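Local coordinates for protein aminotransferase (Psychrobacter arcticus 273-4, PDB 3IF2) that probably catalyses amino-group transfer between valine and pyruvate, as a pyridoxal 5'-phosphate-dependent enzyme of the class I/II aminotransferase family, at residues Gln32-Leu37 and Gly390-Pro395; Val345-Gln350 and Thr425-Ile430. All blocks are in the same frame, centred on the assembly; numbering follows the deposited sequence.

Interaction 1 (Gln32-Leu37 and Gly390-Pro395); sequences QPVNML and GTLIVP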
loop_
_atom_site.group_PDB
_atom_site.type_symbol
_atom_site.label_atom_id
_atom_site.label_comp_id
_atom_site.label_asym_id
_atom_site.label_seq_id
_atom_site.Cartn_x
_atom_site.Cartn_y
_atom_site.Cartn_z
ATOM N N GLN A 32 2.904 25.993 17.560
ATOM C CA GLN A 32 3.127 25.744 18.993
ATOM C C GLN A 32 4.091 24.553 19.147
ATOM O O GLN A 32 3.772 23.461 18.661
ATOM C CB GLN A 32 1.802 25.382 19.697
ATOM C CG GLN A 32 0.834 26.551 19.976
ATOM C CD GLN A 32 1.176 27.328 21.255
ATOM O OE1 GLN A 32 2.312 27.301 21.733
ATOM N NE2 GLN A 32 0.183 28.018 21.815
ATOM N N PRO A 33 5.269 24.762 19.785
ATOM C CA PRO A 33 6.183 23.632 19.975
ATOM C C PRO A 33 5.672 22.709 21.091
ATOM O O PRO A 33 4.895 23.145 21.946
ATOM C CB PRO A 33 7.508 24.309 20.337
ATOM C CG PRO A 33 7.147 25.614 20.917
ATOM C CD PRO A 33 5.756 25.973 20.480
ATOM N N VAL A 34 6.092 21.448 21.054
ATOM C CA VAL A 34 5.661 20.432 22.028
ATOM C C VAL A 34 6.770 19.460 22.404
ATOM O O VAL A 34 7.714 19.276 21.631
ATOM C CB VAL A 34 4.484 19.575 21.450
ATOM C CG1 VAL A 34 3.232 20.428 21.284
ATOM C CG2 VAL A 34 4.900 18.909 20.117
ATOM N N ASN A 35 6.630 18.849 23.584
ATOM C CA ASN A 35 7.508 17.775 24.043
ATOM C C ASN A 35 6.829 16.532 23.480
ATOM O O ASN A 35 5.907 16.002 24.086
ATOM C CB ASN A 35 7.606 17.713 25.577
ATOM C CG ASN A 35 8.153 18.991 26.200
ATOM O OD1 ASN A 35 8.921 19.726 25.582
ATOM N ND2 ASN A 35 7.772 19.245 27.444
HETATM N N MSE A 36 7.261 16.091 22.302
HETATM C CA MSE A 36 6.624 14.975 21.583
HETATM C C MSE A 36 7.177 13.604 22.014
HETATM O O MSE A 36 8.186 13.140 21.488
HETATM C CB MSE A 36 6.746 15.208 20.056
HETATM C CG MSE A 36 6.202 14.087 19.122
HETATM SE SE MSE A 36 4.399 13.473 19.587
HETATM C CE MSE A 36 4.152 12.278 18.061
ATOM N N LEU A 37 6.512 12.981 22.992
ATOM C CA LEU A 37 6.843 11.625 23.495
ATOM C C LEU A 37 5.787 10.577 23.126
ATOM O O LEU A 37 5.856 9.453 23.609
ATOM C CB LEU A 37 7.021 11.659 25.030
ATOM C CG LEU A 37 8.101 12.587 25.574
ATOM C CD1 LEU A 37 8.096 12.556 27.106
ATOM C CD2 LEU A 37 9.475 12.197 24.996
ATOM N N GLY A 390 1.647 21.188 26.871
ATOM C CA GLY A 390 2.636 20.932 25.834
ATOM C C GLY A 390 3.335 19.585 25.715
ATOM O O GLY A 390 4.132 19.428 24.788
ATOM N N THR A 391 3.067 18.627 26.612
ATOM C CA THR A 391 3.705 17.286 26.576
ATOM C C THR A 391 2.716 16.189 26.100
ATOM O O THR A 391 1.629 16.026 26.671
ATOM C CB THR A 391 4.327 16.937 27.943
ATOM O OG1 THR A 391 5.319 17.912 28.260
ATOM C CG2 THR A 391 4.999 15.568 27.927
ATOM N N LEU A 392 3.106 15.435 25.065
ATOM C CA LEU A 392 2.252 14.405 24.477
ATOM C C LEU A 392 2.778 13.004 24.714
ATOM O O LEU A 392 3.897 12.714 24.350
ATOM C CB LEU A 392 2.053 14.650 22.978
ATOM C CG LEU A 392 0.955 15.672 22.620
ATOM C CD1 LEU A 392 1.273 17.083 23.108
ATOM C CD2 LEU A 392 0.716 15.684 21.110
ATOM N N ILE A 393 1.955 12.160 25.335
ATOM C CA ILE A 393 2.228 10.739 25.554
ATOM C C ILE A 393 1.008 9.990 24.995
ATOM O O ILE A 393 0.135 10.621 24.427
ATOM C CB ILE A 393 2.564 10.449 27.057
ATOM C CG1 ILE A 393 1.457 10.884 28.039
ATOM C CG2 ILE A 393 3.842 11.194 27.447
ATOM C CD1 ILE A 393 0.180 10.081 28.005
ATOM N N VAL A 394 0.954 8.666 25.110
ATOM C CA VAL A 394 -0.220 7.891 24.663
ATOM C C VAL A 394 -0.861 7.181 25.885
ATOM O O VAL A 394 -0.153 6.491 26.633
ATOM C CB VAL A 394 0.130 6.883 23.558
ATOM C CG1 VAL A 394 -1.145 6.306 22.939
ATOM C CG2 VAL A 394 0.945 7.561 22.453
ATOM N N PRO A 395 -2.193 7.355 26.098
ATOM C CA PRO A 395 -2.852 6.683 27.239
ATOM C C PRO A 395 -3.062 5.186 26.966
ATOM O O PRO A 395 -3.209 4.774 25.808
ATOM C CB PRO A 395 -4.181 7.430 27.374
ATOM C CG PRO A 395 -4.521 7.838 26.003
ATOM C CD PRO A 395 -3.191 8.051 25.253
#

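Interaction 2 (Val345-Gln350 and Thr425-Ile430); sequences VKLLKQ and TLIDGI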
loop_
_atom_site.group_PDB
_atom_site.type_symbol
_atom_site.label_atom_id
_atom_site.label_comp_id
_atom_site.label_asym_id
_atom_site.label_seq_id
_atom_site.Cartn_x
_atom_site.Cartn_y
_atom_site.Cartn_z
ATOM N N VAL A 345 14.752 6.048 32.447
ATOM C CA VAL A 345 14.488 5.432 33.777
ATOM C C VAL A 345 15.086 6.275 34.922
ATOM O O VAL A 345 14.420 6.486 35.942
ATOM C CB VAL A 345 15.017 3.958 33.884
ATOM C CG1 VAL A 345 14.904 3.413 35.326
ATOM C CG2 VAL A 345 14.304 3.044 32.910
ATOM N N LYS A 346 16.339 6.723 34.733
ATOM C CA LYS A 346 17.073 7.589 35.682
ATOM C C LYS A 346 16.191 8.800 35.982
ATOM O O LYS A 346 15.836 9.036 37.148
ATOM C CB LYS A 346 18.419 8.037 35.041
ATOM C CG LYS A 346 19.398 9.009 35.766
ATOM C CD LYS A 346 20.550 8.299 36.491
ATOM C CE LYS A 346 21.854 9.149 36.526
ATOM N NZ LYS A 346 21.665 10.533 37.067
ATOM N N LEU A 347 15.798 9.506 34.913
ATOM C CA LEU A 347 14.968 10.718 35.006
ATOM C C LEU A 347 13.597 10.475 35.651
ATOM O O LEU A 347 13.165 11.289 36.468
ATOM C CB LEU A 347 14.802 11.388 33.640
ATOM C CG LEU A 347 16.052 11.916 32.927
ATOM C CD1 LEU A 347 15.626 12.354 31.509
ATOM C CD2 LEU A 347 16.780 13.027 33.682
ATOM N N LEU A 348 12.951 9.355 35.320
ATOM C CA LEU A 348 11.640 8.995 35.909
ATOM C C LEU A 348 11.773 8.732 37.409
ATOM O O LEU A 348 10.928 9.179 38.181
ATOM C CB LEU A 348 10.959 7.806 35.188
ATOM C CG LEU A 348 10.397 8.070 33.787
ATOM C CD1 LEU A 348 10.023 6.782 33.121
ATOM C CD2 LEU A 348 9.195 8.981 33.829
ATOM N N LYS A 349 12.843 8.043 37.810
ATOM C CA LYS A 349 13.131 7.804 39.235
ATOM C C LYS A 349 13.496 9.069 40.023
ATOM O O LYS A 349 13.304 9.081 41.217
ATOM C CB LYS A 349 14.159 6.676 39.445
ATOM C CG LYS A 349 13.566 5.294 39.101
ATOM C CD LYS A 349 14.380 4.121 39.640
ATOM C CE LYS A 349 13.587 2.792 39.558
ATOM N NZ LYS A 349 12.317 2.730 40.385
ATOM N N GLN A 350 14.007 10.121 39.380
ATOM C CA GLN A 350 14.250 11.412 40.076
ATOM C C GLN A 350 12.942 12.167 40.270
ATOM O O GLN A 350 12.762 12.805 41.295
ATOM C CB GLN A 350 15.224 12.311 39.323
ATOM C CG GLN A 350 16.633 11.807 39.364
ATOM C CD GLN A 350 17.572 12.476 38.349
ATOM O OE1 GLN A 350 17.148 13.221 37.447
ATOM N NE2 GLN A 350 18.861 12.181 38.483
ATOM N N THR A 425 14.048 16.617 24.903
ATOM C CA THR A 425 12.610 16.352 24.914
ATOM C C THR A 425 12.264 15.437 26.111
ATOM O O THR A 425 11.303 15.702 26.810
ATOM C CB THR A 425 12.089 15.773 23.560
ATOM O OG1 THR A 425 12.411 16.669 22.491
ATOM C CG2 THR A 425 10.576 15.575 23.587
ATOM N N LEU A 426 13.068 14.395 26.344
ATOM C CA LEU A 426 12.867 13.475 27.479
ATOM C C LEU A 426 13.023 14.157 28.849
ATOM O O LEU A 426 12.257 13.840 29.767
ATOM C CB LEU A 426 13.789 12.243 27.395
ATOM C CG LEU A 426 13.475 11.121 26.386
ATOM C CD1 LEU A 426 14.737 10.272 26.133
ATOM C CD2 LEU A 426 12.286 10.238 26.828
ATOM N N ILE A 427 13.987 15.074 28.981
ATOM C CA ILE A 427 14.212 15.813 30.236
ATOM C C ILE A 427 13.004 16.734 30.562
ATOM O O ILE A 427 12.465 16.699 31.679
ATOM C CB ILE A 427 15.538 16.690 30.199
ATOM C CG1 ILE A 427 16.804 15.825 30.050
ATOM C CG2 ILE A 427 15.680 17.560 31.463
ATOM C CD1 ILE A 427 18.072 16.651 29.738
ATOM N N ASP A 428 12.623 17.549 29.575
ATOM C CA ASP A 428 11.499 18.489 29.684
ATOM C C ASP A 428 10.155 17.783 29.922
ATOM O O ASP A 428 9.392 18.177 30.805
ATOM C CB ASP A 428 11.380 19.353 28.409
ATOM C CG ASP A 428 12.572 20.285 28.186
ATOM O OD1 ASP A 428 13.479 20.392 29.046
ATOM O OD2 ASP A 428 12.584 20.926 27.118
ATOM N N GLY A 429 9.889 16.749 29.119
ATOM C CA GLY A 429 8.660 15.963 29.172
ATOM C C GLY A 429 8.471 15.251 30.490
ATOM O O GLY A 429 7.414 15.367 31.098
ATOM N N ILE A 430 9.507 14.535 30.932
ATOM C CA ILE A 430 9.474 13.821 32.215
ATOM C C ILE A 430 9.336 14.811 33.390
ATOM O O ILE A 430 8.636 14.497 34.357
ATOM C CB ILE A 430 10.674 12.867 32.381
ATOM C CG1 ILE A 430 10.558 11.724 31.383
ATOM C CG2 ILE A 430 10.739 12.271 33.790
ATOM C CD1 ILE A 430 11.795 10.893 31.299
#

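Interaction 1 (Gln32-Leu37 and Gly390-Pro395)
Asn35 and Met36 pair with Thr391 and Leu392 as a two-stranded parallel sheet, the touching parts running 15° apart, and three backbone hydrogen bonds set the register. Asn35 uses both its amide and its carbonyl: its N donates to Gly390 O at 2.8 Å, and its O receives Leu392 N at 3.0 Å in a nearly straight bond (174° at the hydrogen). Leu37 N then binds Leu392 O at 3.0 Å, in a more bent bond. On one face the side chains of Asn35 and Thr391 add a fourth bond, ND2 to OG1 at 2.9 Å, with the hydroxyl lying somewhat out of the amide plane. Thr391 OG1 stands anti to its own carbonyl carbon (chi1 -60°), which turns the hydroxyl to Asn35 ND2, while CG2 lies against Asn35 O and CB. The other face is apolar: SE of Met36, which is a selenomethionine, rests 4.3 Å from Leu392 CB, and Leu28 and Ala27 of helix 16-29 pack against this pair. Gly390, at positive phi, closes a Schellman motif ending helix 379-388. The short ladder thus ties the N-terminal segment to the C-terminal part of the chain through directional bonds, and the threonine hydroxyl probably limits rotation of the Asn35 amide.

Interaction 2 (Val345-Gln350 and Thr425-Ile430)
Leu347 and Leu348 of helix 324-351 meet Ile430 of helix 423-441 from two directions in a near-parallel helix-helix packing of the C-terminal part of this aminotransferase. The short axes pass 10.0 Å apart and cross at -22°; the side-chain contacts are apolar, with Ile430 CG2 also against the backbone O of Leu347. The CB of Leu347 is directed toward the other helix. It meets Ile430 CD1 at 3.8 Å, while Leu347 CD1 lies 3.9 Å from Ile427 CG1, about one turn earlier in the other helix, the two side chains slanting across one another. Leu348 starts off to the flank, but its branch end turns in and meets Ile430 at about a right angle, CD2 lying against the CG1 and CG2 branches. Ile430 thus packs on both leucines: CG1 is anti to the carbonyl carbon (chi1 -68°) and extends on to CD1, which lies against Leu347 CB and Leu348 CG, whereas CG2 faces Leu348 CD2. An alanine here would probably leave Leu347 CB and Leu348 CD2 without the branches they pack on and open a gap between the helices. Met417 of strand 414-418 touches Leu348 and Ile430, and Leu368 and Leu370 of strand 367-372 touch Leu348, so both helices pack against the six-stranded mixed sheet containing these strands. The closest side-chain approach is Leu348 CD2 to Ile430 CG2, 3.6 Å.

How the interactions relate
The centres of the two contacts lie 14 Å apart, and their segments alternate along the chain: 32-37, 345-350, 390-395, 425-430. Helix 423-441 belongs to interaction 2 but also packs on interaction 1, where Asn35 CA lies 3.8 Å from Thr425 CG2 and Leu37 touches Thr425 and Leu426. Strand 414-418 is shared as well, since Leu37 and Val394 form backbone hydrogen bonds with its Ser418 and Arg416, while Met417 touches Leu37, Leu348 and Ile430. The N-terminal segment is thereby built into the C-terminal part of the fold. The side chain of Met36 lies about 12 Å from the bound pyridoxal 5'-phosphate, whereas interaction 2 is structural packing away from the annotated sites.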